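Local coordinates for uncharacterized protein (Bacteroides ovatus, PDB 4DQA) that is of unknown function but probably binds carbohydrate, pairing an N-terminal domain of the E-set clan with a concanavalin A-like lectin/glucanase domain, at residues Val291-Thr294 with Glu295-Lys299. Sequence-based numbering, arbitrary orientation.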
loop_
_atom_site.group_PDB
_atom_site.type_symbol
_atom_site.label_atom_id
_atom_site.label_comp_id
_atom_site.label_asym_id
_atom_site.label_seq_id
_atom_site.Cartn_x
_atom_site.Cartn_y
_atom_site.Cartn_z
ATOM N N VAL A 291 -3.262 -12.894 -11.709
ATOM C CA VAL A 291 -1.999 -13.564 -11.454
ATOM C C VAL A 291 -1.988 -14.049 -10.016
ATOM O O VAL A 291 -2.808 -13.584 -9.199
ATOM C CB VAL A 291 -0.808 -12.605 -11.640
ATOM C CG1 VAL A 291 -0.776 -12.110 -13.073
ATOM C CG2 VAL A 291 -0.865 -11.431 -10.653
ATOM N N ALA A 292 -1.086 -14.977 -9.709
ATOM C CA ALA A 292 -0.848 -15.374 -8.333
ATOM C C ALA A 292 0.152 -14.381 -7.746
ATOM O O ALA A 292 1.328 -14.371 -8.122
ATOM C CB ALA A 292 -0.291 -16.806 -8.255
ATOM N N ARG A 293 -0.304 -13.531 -6.834
ATOM C CA ARG A 293 0.594 -12.588 -6.221
ATOM C C ARG A 293 1.535 -13.332 -5.282
ATOM O O ARG A 293 1.122 -14.254 -4.569
ATOM C CB ARG A 293 -0.210 -11.532 -5.454
ATOM C CG ARG A 293 -1.086 -10.660 -6.340
ATOM C CD ARG A 293 -0.269 -9.625 -7.086
ATOM N NE ARG A 293 -0.024 -8.484 -6.225
ATOM C CZ ARG A 293 0.707 -7.432 -6.570
ATOM N NH1 ARG A 293 1.324 -7.402 -7.739
ATOM N NH2 ARG A 293 0.833 -6.424 -5.724
ATOM N N THR A 294 2.784 -12.937 -5.266
ATOM C CA THR A 294 3.747 -13.596 -4.400
ATOM C C THR A 294 3.496 -13.157 -2.947
ATOM O O THR A 294 2.816 -12.145 -2.696
ATOM C CB THR A 294 5.180 -13.222 -4.779
ATOM O OG1 THR A 294 5.389 -11.830 -4.535
ATOM C CG2 THR A 294 5.477 -13.513 -6.278
ATOM N N GLU A 295 4.050 -13.910 -1.995
ATOM C CA GLU A 295 3.970 -13.531 -0.574
ATOM C C GLU A 295 4.480 -12.111 -0.371
ATOM O O GLU A 295 3.874 -11.329 0.361
ATOM C CB GLU A 295 4.813 -14.471 0.291
ATOM C CG GLU A 295 4.340 -15.879 0.326
ATOM C CD GLU A 295 4.948 -16.656 1.485
ATOM O OE1 GLU A 295 5.535 -16.014 2.391
ATOM O OE2 GLU A 295 4.839 -17.904 1.478
ATOM N N ASN A 296 5.599 -11.779 -1.005
ATOM C CA ASN A 296 6.170 -10.451 -0.863
ATOM C C ASN A 296 5.250 -9.382 -1.432
ATOM O O ASN A 296 5.107 -8.306 -0.863
ATOM C CB ASN A 296 7.537 -10.363 -1.518
ATOM C CG ASN A 296 8.596 -11.080 -0.719
ATOM O OD1 ASN A 296 8.442 -11.292 0.482
ATOM N ND2 ASN A 296 9.682 -11.453 -1.375
ATOM N N GLN A 297 4.603 -9.682 -2.550
ATOM C CA GLN A 297 3.685 -8.702 -3.129
ATOM C C GLN A 297 2.473 -8.505 -2.239
ATOM O O GLN A 297 1.956 -7.395 -2.121
ATOM C CB GLN A 297 3.249 -9.137 -4.532
ATOM C CG GLN A 297 4.306 -8.918 -5.579
ATOM C CD GLN A 297 4.028 -9.629 -6.888
ATOM O OE1 GLN A 297 3.266 -10.587 -6.963
ATOM N NE2 GLN A 297 4.683 -9.150 -7.950
ATOM N N LEU A 298 2.003 -9.576 -1.626
ATOM C CA LEU A 298 0.878 -9.450 -0.724
ATOM C C LEU A 298 1.265 -8.613 0.488
ATOM O O LEU A 298 0.530 -7.706 0.861
ATOM C CB LEU A 298 0.397 -10.819 -0.272
ATOM C CG LEU A 298 -0.193 -11.721 -1.352
ATOM C CD1 LEU A 298 -0.398 -13.112 -0.792
ATOM C CD2 LEU A 298 -1.504 -11.179 -1.844
ATOM N N LYS A 299 2.413 -8.909 1.088
ATOM C CA LYS A 299 2.863 -8.217 2.298
ATOM C C LYS A 299 3.077 -6.750 2.092
ATOM O O LYS A 299 2.667 -5.942 2.934
ATOM C CB LYS A 299 4.171 -8.798 2.816
ATOM C CG LYS A 299 4.020 -10.130 3.441
ATOM C CD LYS A 299 5.394 -10.747 3.658
ATOM C CE LYS A 299 5.259 -12.145 4.232
ATOM N NZ LYS A 299 6.561 -12.858 4.260
HETATM O O HOH W 1 2.696 -12.058 -9.355
HETATM O O HOH W 2 -1.060 -7.515 -3.679
#
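Thr294 and Gln297 meet because their first torsions send the two side chains toward each other: Thr294 turns OG1 forward onto the first turn of the helix, while Gln297 turns back to the N-cap. In Thr294, chi1 of 66° sets OG1 between the backbone N and the carbonyl carbon, where it accepts the N-H of Gln297 (N to OG1 3.0 Å). Gln297 has CG anti to its carbonyl carbon and an extended chain beyond, which carries OE1 back to Thr294; the N of Thr294 donates to OE1 of Gln297 at 2.9 Å, nearly straight though tilted 28° out of the amide's carbonyl plane. These reciprocal side-chain-to-backbone bonds define a capping box with Thr294 as N-cap. An i to i+4 backbone bond, Leu298 N to Thr294 O at 2.9 Å, also holds the cap residue.

OE1 of Gln297 has a second donor: a water lying 2.9 Å from it also donates to O of Ala292, tying the amide to the preceding loop. Arg293, bent at both chi2 and chi3, folds its guanidinium over the Gln297 side chain. The two planes are only 17° apart and stacked, with NH1 of Arg293 3.6 Å from CD of Gln297, while CB of Gln297 sits over the guanidinium centre. The two donors to OE1, together with the stacked guanidinium, probably restrict rotation of the amide. At the guanidinium edge, in its plane, a second water accepts from NE of Arg293 at 2.9 Å. Nearby, CD2 of Leu298 packs 3.9 Å from CB of Arg293.

The cap marks the passage from strand 282-289 into helix 295-300 of the lectin-like domain. OG1 of Thr164 hydrogen-bonds to O of Val291 and N of Arg293, Trp289 makes a cation-pi contact with Arg293, and buried Leu298 rests on Ala227 and Tyr240, seating the helix against strands 223-231 and 236-241.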